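Local coordinates for blue copper protein (Hyphomicrobium denitrificans, PDB 3EF4) that binds a single type 1 copper ion and, as a periplasmic pseudoazurin, probably shuttles electrons between redox partners, at residues S40-S45 / L77-H82; E72-L77 / V88-V93. All blocks are in the same frame, centred on the assembly; numbering follows the deposited sequence.

Contact 1 of 2, residues S40-S45 / L77-H82. With CU (copper (II) ion), chain D; PO4 (phosphate ion), chain H.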
ATOM      1  N   SER A  40      -8.914   7.750 -11.822  1.00 15.21           N
ATOM      2  CA  SER A  40      -9.769   8.081 -10.673  1.00 15.04           C
ATOM      3  C   SER A  40      -9.343   7.373  -9.406  1.00 13.61           C
ATOM      4  O   SER A  40     -10.215   7.119  -8.560  1.00 19.09           O
ATOM      5  CB  SER A  40     -11.242   7.845 -10.973  1.00 16.77           C
ATOM      6  OG  SER A  40     -11.603   8.594 -12.143  1.00 19.66           O
ATOM      7  N   HIS A  41      -8.055   7.116  -9.260  1.00 11.09           N
ATOM      8  CA  HIS A  41      -7.454   6.578  -8.058  1.00 10.58           C
ATOM      9  C   HIS A  41      -6.309   7.438  -7.596  1.00 10.57           C
ATOM     10  O   HIS A  41      -5.818   8.271  -8.335  1.00 12.58           O
ATOM     11  CB  HIS A  41      -6.922   5.185  -8.315  1.00 11.65           C
ATOM     12  CG  HIS A  41      -7.924   4.203  -8.825  1.00 11.73           C
ATOM     13  ND1 HIS A  41      -8.853   3.610  -7.987  1.00 11.40           N
ATOM     14  CD2 HIS A  41      -8.146   3.752 -10.089  1.00 12.68           C
ATOM     15  CE1 HIS A  41      -9.593   2.819  -8.722  1.00 11.78           C
ATOM     16  NE2 HIS A  41      -9.204   2.870 -10.013  1.00 12.55           N
ATOM     17  N   ASN A  42      -5.846   7.249  -6.383  1.00 10.41           N
ATOM     18  CA  ASN A  42      -4.570   7.760  -5.957  1.00 10.63           C
ATOM     19  C   ASN A  42      -3.904   6.754  -5.026  1.00 10.35           C
ATOM     20  O   ASN A  42      -4.445   5.717  -4.686  1.00  9.87           O
ATOM     21  CB  ASN A  42      -4.628   9.136  -5.323  1.00 12.44           C
ATOM     22  CG  ASN A  42      -4.993   9.173  -3.850  1.00 11.58           C
ATOM     23  OD1 ASN A  42      -5.792   8.380  -3.381  1.00 12.43           O
ATOM     24  ND2 ASN A  42      -4.363  10.109  -3.158  1.00 13.13           N
ATOM     25  N   ALA A  43      -2.710   7.139  -4.582  1.00 10.18           N
ATOM     26  CA  ALA A  43      -2.019   6.374  -3.533  1.00  9.27           C
ATOM     27  C   ALA A  43      -1.457   7.372  -2.548  1.00  8.97           C
ATOM     28  O   ALA A  43      -0.798   8.340  -2.911  1.00 10.07           O
ATOM     29  CB  ALA A  43      -0.920   5.508  -4.088  1.00 10.29           C
ATOM     30  N   GLU A  44      -1.742   7.161  -1.278  1.00  8.79           N
ATOM     31  CA  GLU A  44      -1.246   8.025  -0.198  1.00  9.27           C
ATOM     32  C   GLU A  44      -1.069   7.218   1.067  1.00  7.93           C
ATOM     33  O   GLU A  44      -1.783   6.234   1.335  1.00  8.66           O
ATOM     34  CB  GLU A  44      -2.179   9.210   0.015  1.00 10.01           C
ATOM     35  CG  GLU A  44      -3.565   8.852   0.533  1.00 10.99           C
ATOM     36  CD  GLU A  44      -4.382  10.097   0.684  1.00 12.91           C
ATOM     37  OE1 GLU A  44      -4.741  10.717  -0.310  1.00 14.03           O
ATOM     38  OE2 GLU A  44      -4.649  10.551   1.803  1.00 26.29           O
ATOM     39  N   SER A  45      -0.162   7.653   1.917  1.00  8.45           N
ATOM     40  CA  SER A  45       0.049   7.021   3.191  1.00  8.15           C
ATOM     41  C   SER A  45      -1.197   6.955   4.045  1.00  8.64           C
ATOM     42  O   SER A  45      -1.950   7.931   4.090  1.00  9.42           O
ATOM     43  CB  SER A  45       1.103   7.830   3.974  1.00  9.00           C
ATOM     44  OG  SER A  45       2.323   7.910   3.291  1.00  9.66           O
ATOM     45  N   LEU A  77      -0.473   2.072   2.360  1.00  7.81           N
ATOM     46  CA  LEU A  77      -1.029   3.156   1.561  1.00  7.82           C
ATOM     47  C   LEU A  77      -2.468   2.824   1.219  1.00  7.92           C
ATOM     48  O   LEU A  77      -2.864   1.677   1.143  1.00  8.25           O
ATOM     49  CB  LEU A  77      -0.212   3.458   0.318  1.00  8.27           C
ATOM     50  CG  LEU A  77       1.231   3.877   0.532  1.00  9.08           C
ATOM     51  CD1 LEU A  77       2.169   2.697   0.587  1.00  9.41           C
ATOM     52  CD2 LEU A  77       1.683   4.854  -0.557  1.00 10.00           C
ATOM     53  N   LYS A  78      -3.243   3.890   0.986  1.00  8.41           N
ATOM     54  CA  LYS A  78      -4.593   3.785   0.554  1.00  8.26           C
ATOM     55  C   LYS A  78      -4.824   4.614  -0.703  1.00  8.19           C
ATOM     56  O   LYS A  78      -4.076   5.507  -1.014  1.00  8.81           O
ATOM     57  CB  LYS A  78      -5.574   4.285   1.658  1.00  9.49           C
ATOM     58  CG  LYS A  78      -5.370   5.750   2.014  1.00 10.48           C
ATOM     59  CD  LYS A  78      -6.382   6.216   3.065  1.00 12.85           C
ATOM     60  CE  LYS A  78      -6.035   7.635   3.519  1.00 17.73           C
ATOM     61  NZ  LYS A  78      -6.970   8.135   4.544  1.00 21.53           N
ATOM     62  N   CYS A  79      -5.944   4.300  -1.349  1.00  8.92           N
ATOM     63  CA  CYS A  79      -6.566   5.163  -2.341  1.00  9.11           C
ATOM     64  C   CYS A  79      -7.666   5.925  -1.618  1.00  9.56           C
ATOM     65  O   CYS A  79      -8.540   5.302  -1.011  1.00 10.10           O
ATOM     66  CB  CYS A  79      -7.121   4.364  -3.491  1.00 10.00           C
ATOM     67  SG  CYS A  79      -8.192   5.325  -4.565  1.00 10.44           S
ATOM     68  N   ALA A  80      -7.584   7.262  -1.621  1.00  9.64           N
ATOM     69  CA  ALA A  80      -8.502   8.034  -0.804  1.00 10.76           C
ATOM     70  C   ALA A  80      -9.972   7.751  -1.120  1.00 11.01           C
ATOM     71  O   ALA A  80     -10.721   7.450  -0.178  1.00 12.49           O
ATOM     72  CB  ALA A  80      -8.233   9.524  -0.949  1.00 13.20           C
ATOM     73  N   PRO A  81     -10.462   7.832  -2.328  1.00 11.10           N
ATOM     74  CA  PRO A  81     -11.872   7.560  -2.527  1.00 11.48           C
ATOM     75  C   PRO A  81     -12.285   6.115  -2.355  1.00 10.80           C
ATOM     76  O   PRO A  81     -13.479   5.865  -2.173  1.00 11.62           O
ATOM     77  CB  PRO A  81     -12.078   8.004  -3.988  1.00 14.13           C
ATOM     78  CG  PRO A  81     -10.766   7.825  -4.625  1.00 11.94           C
ATOM     79  CD  PRO A  81      -9.752   8.259  -3.575  1.00 11.80           C
ATOM     80  N   HIS A  82     -11.331   5.186  -2.452  1.00 10.51           N
ATOM     81  CA  HIS A  82     -11.710   3.784  -2.406  1.00  9.79           C
ATOM     82  C   HIS A  82     -11.232   2.997  -1.205  1.00  9.82           C
ATOM     83  O   HIS A  82     -11.396   1.791  -1.159  1.00 10.65           O
ATOM     84  CB  HIS A  82     -11.300   3.055  -3.686  1.00 10.81           C
ATOM     85  CG  HIS A  82     -11.904   3.668  -4.911  1.00 10.96           C
ATOM     86  ND1 HIS A  82     -11.067   3.985  -5.958  1.00 10.56           N
ATOM     87  CD2 HIS A  82     -13.156   3.960  -5.266  1.00 11.65           C
ATOM     88  CE1 HIS A  82     -11.843   4.499  -6.918  1.00 11.49           C
ATOM     89  NE2 HIS A  82     -13.106   4.513  -6.494  1.00 11.63           N
TER
HETATM   90 CU    CU D 401      -9.038   3.883  -6.006  1.00 11.31          CU
HETATM   91  P   PO4 H 405      -7.252  12.002   3.246  1.00 33.25           P
HETATM   92  O1  PO4 H 405      -8.460  11.513   2.371  1.00 44.72           O
HETATM   93  O2  PO4 H 405      -6.778  10.828   4.209  1.00 41.25           O
HETATM   94  O3  PO4 H 405      -6.036  12.399   2.306  1.00 40.98           O
HETATM   95  O4  PO4 H 405      -7.674  13.231   4.126  1.00 44.92           O

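Contact 2 of 2, residues E72-L77 / V88-V93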
ATOM      1  N   GLU A  72      13.639   0.432   6.965  1.00 12.89           N
ATOM      2  CA  GLU A  72      13.001  -0.879   7.027  1.00 14.11           C
ATOM      3  C   GLU A  72      11.689  -0.779   7.765  1.00 12.70           C
ATOM      4  O   GLU A  72      11.542   0.026   8.702  1.00 14.91           O
ATOM      5  CB  GLU A  72      13.935  -1.872   7.778  1.00 18.17           C
ATOM      6  CG  GLU A  72      14.021  -1.570   9.281  1.00 25.80           C
ATOM      7  CD  GLU A  72      15.047  -2.281  10.152  1.00 30.15           C
ATOM      8  OE1 GLU A  72      15.608  -3.296   9.681  1.00 35.58           O
ATOM      9  OE2 GLU A  72      15.345  -1.856  11.331  1.00 35.65           O
ATOM     10  N   GLY A  73      10.742  -1.612   7.366  1.00 11.88           N
ATOM     11  CA  GLY A  73       9.440  -1.741   8.017  1.00 12.18           C
ATOM     12  C   GLY A  73       8.306  -1.864   7.006  1.00 10.35           C
ATOM     13  O   GLY A  73       8.523  -2.034   5.815  1.00 10.73           O
ATOM     14  N   LEU A  74       7.096  -1.762   7.515  1.00  9.74           N
ATOM     15  CA  LEU A  74       5.877  -1.944   6.777  1.00  9.99           C
ATOM     16  C   LEU A  74       5.144  -0.647   6.585  1.00  9.03           C
ATOM     17  O   LEU A  74       4.938   0.078   7.557  1.00 10.18           O
ATOM     18  CB  LEU A  74       4.960  -2.966   7.488  1.00 10.36           C
ATOM     19  CG  LEU A  74       5.499  -4.375   7.554  1.00 11.84           C
ATOM     20  CD1 LEU A  74       4.695  -5.189   8.551  1.00 15.74           C
ATOM     21  CD2 LEU A  74       5.432  -5.043   6.191  1.00 15.23           C
ATOM     22  N   TYR A  75       4.715  -0.402   5.366  1.00  8.91           N
ATOM     23  CA  TYR A  75       4.127   0.855   4.916  1.00  8.24           C
ATOM     24  C   TYR A  75       2.766   0.589   4.266  1.00  7.85           C
ATOM     25  O   TYR A  75       2.678  -0.095   3.259  1.00  8.32           O
ATOM     26  CB  TYR A  75       5.069   1.491   3.896  1.00  8.75           C
ATOM     27  CG  TYR A  75       6.385   1.896   4.478  1.00  8.61           C
ATOM     28  CD1 TYR A  75       7.434   1.001   4.592  1.00  9.50           C
ATOM     29  CD2 TYR A  75       6.593   3.197   4.934  1.00  9.30           C
ATOM     30  CE1 TYR A  75       8.659   1.383   5.135  1.00  9.39           C
ATOM     31  CE2 TYR A  75       7.787   3.578   5.462  1.00 11.16           C
ATOM     32  CZ  TYR A  75       8.822   2.673   5.579  1.00 10.40           C
ATOM     33  OH  TYR A  75      10.039   3.095   6.085  1.00 12.39           O
ATOM     34  N   VAL A  76       1.749   1.165   4.867  1.00  7.52           N
ATOM     35  CA  VAL A  76       0.388   1.025   4.360  1.00  7.83           C
ATOM     36  C   VAL A  76       0.010   2.270   3.587  1.00  7.78           C
ATOM     37  O   VAL A  76       0.123   3.393   4.130  1.00  7.95           O
ATOM     38  CB  VAL A  76      -0.623   0.804   5.522  1.00  8.36           C
ATOM     39  CG1 VAL A  76      -2.015   0.582   4.944  1.00  9.35           C
ATOM     40  CG2 VAL A  76      -0.219  -0.366   6.379  1.00  9.40           C
ATOM     41  N   LEU A  77      -0.473   2.072   2.360  1.00  7.81           N
ATOM     42  CA  LEU A  77      -1.029   3.156   1.561  1.00  7.82           C
ATOM     43  C   LEU A  77      -2.468   2.824   1.219  1.00  7.92           C
ATOM     44  O   LEU A  77      -2.864   1.677   1.143  1.00  8.25           O
ATOM     45  CB  LEU A  77      -0.212   3.458   0.318  1.00  8.27           C
ATOM     46  CG  LEU A  77       1.231   3.877   0.532  1.00  9.08           C
ATOM     47  CD1 LEU A  77       2.169   2.697   0.587  1.00  9.41           C
ATOM     48  CD2 LEU A  77       1.683   4.854  -0.557  1.00 10.00           C
ATOM     49  N   VAL A  88      -6.300  -0.749  -0.588  1.00  8.28           N
ATOM     50  CA  VAL A  88      -5.225  -0.664   0.365  1.00  8.13           C
ATOM     51  C   VAL A  88      -4.056  -1.510  -0.113  1.00  8.01           C
ATOM     52  O   VAL A  88      -4.293  -2.554  -0.758  1.00  8.63           O
ATOM     53  CB  VAL A  88      -5.660  -1.014   1.799  1.00  8.59           C
ATOM     54  CG1 VAL A  88      -6.123  -2.460   1.923  1.00 10.39           C
ATOM     55  CG2 VAL A  88      -4.579  -0.735   2.815  1.00  9.86           C
ATOM     56  N   VAL A  89      -2.839  -1.122   0.158  1.00  8.14           N
ATOM     57  CA  VAL A  89      -1.629  -1.822  -0.252  1.00  8.05           C
ATOM     58  C   VAL A  89      -0.634  -1.763   0.885  1.00  7.71           C
ATOM     59  O   VAL A  89      -0.567  -0.794   1.640  1.00  8.52           O
ATOM     60  CB  VAL A  89      -1.078  -1.219  -1.553  1.00  8.33           C
ATOM     61  CG1 VAL A  89      -0.787   0.285  -1.412  1.00  9.68           C
ATOM     62  CG2 VAL A  89       0.161  -1.949  -2.050  1.00 10.41           C
ATOM     63  N   LEU A  90       0.185  -2.808   0.974  1.00  8.12           N
ATOM     64  CA  LEU A  90       1.178  -2.970   2.001  1.00  8.04           C
ATOM     65  C   LEU A  90       2.546  -3.160   1.328  1.00  8.01           C
ATOM     66  O   LEU A  90       2.737  -4.102   0.559  1.00  9.22           O
ATOM     67  CB  LEU A  90       0.859  -4.173   2.874  1.00  8.36           C
ATOM     68  CG  LEU A  90       1.797  -4.451   4.068  1.00  8.95           C
ATOM     69  CD1 LEU A  90       1.817  -3.282   5.020  1.00 11.06           C
ATOM     70  CD2 LEU A  90       1.406  -5.730   4.803  1.00 10.39           C
ATOM     71  N   VAL A  91       3.490  -2.291   1.646  1.00  8.83           N
ATOM     72  CA  VAL A  91       4.850  -2.398   1.124  1.00  8.84           C
ATOM     73  C   VAL A  91       5.749  -2.779   2.294  1.00  9.34           C
ATOM     74  O   VAL A  91       5.765  -2.076   3.315  1.00  9.89           O
ATOM     75  CB  VAL A  91       5.338  -1.090   0.506  1.00  9.75           C
ATOM     76  CG1 VAL A  91       6.763  -1.202   0.012  1.00 11.54           C
ATOM     77  CG2 VAL A  91       4.419  -0.675  -0.630  1.00 10.75           C
ATOM     78  N   GLN A  92       6.502  -3.849   2.145  1.00 10.61           N
ATOM     79  CA  GLN A  92       7.510  -4.250   3.129  1.00 10.33           C
ATOM     80  C   GLN A  92       8.880  -3.891   2.628  1.00 10.74           C
ATOM     81  O   GLN A  92       9.296  -4.352   1.564  1.00 12.00           O
ATOM     82  CB  GLN A  92       7.454  -5.750   3.311  1.00 10.52           C
ATOM     83  CG  GLN A  92       8.499  -6.210   4.330  1.00 12.22           C
ATOM     84  CD  GLN A  92       8.396  -7.703   4.638  1.00 12.56           C
ATOM     85  OE1 GLN A  92       7.382  -8.364   4.344  1.00 14.53           O
ATOM     86  NE2 GLN A  92       9.434  -8.212   5.285  1.00 14.83           N
ATOM     87  N   VAL A  93       9.575  -3.083   3.412  1.00 10.67           N
ATOM     88  CA  VAL A  93      10.944  -2.709   3.134  1.00 11.51           C
ATOM     89  C   VAL A  93      11.846  -3.487   4.076  1.00 12.08           C
ATOM     90  O   VAL A  93      11.855  -3.225   5.286  1.00 12.66           O
ATOM     91  CB  VAL A  93      11.165  -1.191   3.304  1.00 11.07           C
ATOM     92  CG1 VAL A  93      12.594  -0.816   2.935  1.00 13.30           C
ATOM     93  CG2 VAL A  93      10.148  -0.405   2.501  1.00 11.00           C
TER

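Contact 1 of 2, residues S40-S45 / L77-H82
The imidazoles of His41 and His82 meet rim to rim at the copper ion, neither lying over the face of the other, with their planes turned 57° apart. Each presents ND1 to the metal, and the two ND1 atoms come within 3.0 Å of each other because both are ligands. Cys79 SG lies in the plane of the His41 ring, at its edge, while Pro81 CG rests against one face of the His82 ring, offset toward its rim. Cys79 holds SG anti to its own backbone N (chi1 168°), which sets the sulfur between the metal and the other segment: SG is 2.2 Å from the copper and accepts a nearly straight hydrogen bond from Asn42 N at 3.5 Å, which would probably temper the electron density on sulfur. Asn42 ties the two ligand loops together. Its OD1 takes Ala80 N at 2.7 Å in the carbonyl plane, and its ND2 reaches the anti lone pair of Glu44 OE1, so the amide is fixed in rotation from both ends; Gly59 O is a further acceptor for ND2. Farther from the metal, Glu44 and Lys78 form an antiparallel hydrogen-bonded pair, with Lys78 N 2.8 Å from Glu44 O. The extended Lys78 chain passes obliquely by Glu44 and ends with NZ donating to a phosphate ion, probably from the crystallisation liquor. Asn9 accepts a hydrogen bond from His41 NE2, orienting that ring, and Met87 supplies the fourth ligand. Two histidines, a cysteine and a methionine gathered between neighbouring loops make the type 1 copper site of the cupredoxin fold.

Contact 2 of 2, residues E72-L77 / V88-V93
Six backbone hydrogen bonds join Gly73, Tyr75 and Leu77 to Val93, Val91 and Val89, each pair exchanging two. The bonds are of ordinary sheet length: Tyr75 N lies 2.8 Å from Val91 O, and Val91 N 2.8 Å from Tyr75 O, the latter with an angle of 173° at hydrogen. Gly73 suits the outer end of the ladder because its backbone, at phi 138° and psi -169°, would press a side chain against the preceding carbonyl. Strands 73-78 and 88-93 thus form an antiparallel beta hairpin in the cupredoxin sheet, whose connection carries three of the copper ligands: Cys79, His82 and Met87. On the face bearing Tyr75 and Val93, the phenol ring crosses the valine obliquely, CE1 standing 3.5 Å from Val93 CG2, while Val91 O lies in the ring plane at its edge. Tyr75 OH is bonded to Lys71 O, and Trp50 meets the ring edge-to-face. Nearer the metal end, Leu77 CB packs on Val89 CG1 at 3.7 Å. The opposite face carries Leu74 and Gln92 side by side, Leu74 CD2 lying 3.6 Å from Gln92 CB. Gln92 runs out extended, a long polar chain whose methylenes serve the leucine while its amide bonds to Gly94 and Val123. Branched Val76 divides its methyls, CG1 meeting Val88 CG2 at 3.6 Å and CG2 meeting Leu90 CD1 at 3.8 Å; helix 99-104 packs on Leu74 and Val76, helix 109-119 on Val88 and Leu90.

In the fold
Strand 73-78 belongs to both contacts: contact 2 pairs it with strand 88-93 on one side, contact 1 with the short outermost strand 44-45 on the other, and Leu77 is common to the two. Contact 2 is almost wholly buried, and its chemistry is a regular backbone ladder flanked by aliphatic and aromatic side chains. Contact 1 is only partly buried; its strand pairing soon gives way to loops where metal bonds, an asparagine amide and charged groups near the surface do the work. The centres are 14 Å apart: 72-77/88-93 lies in the interior of the sheet, whereas 40-45/77-82 lies at the end that holds the copper.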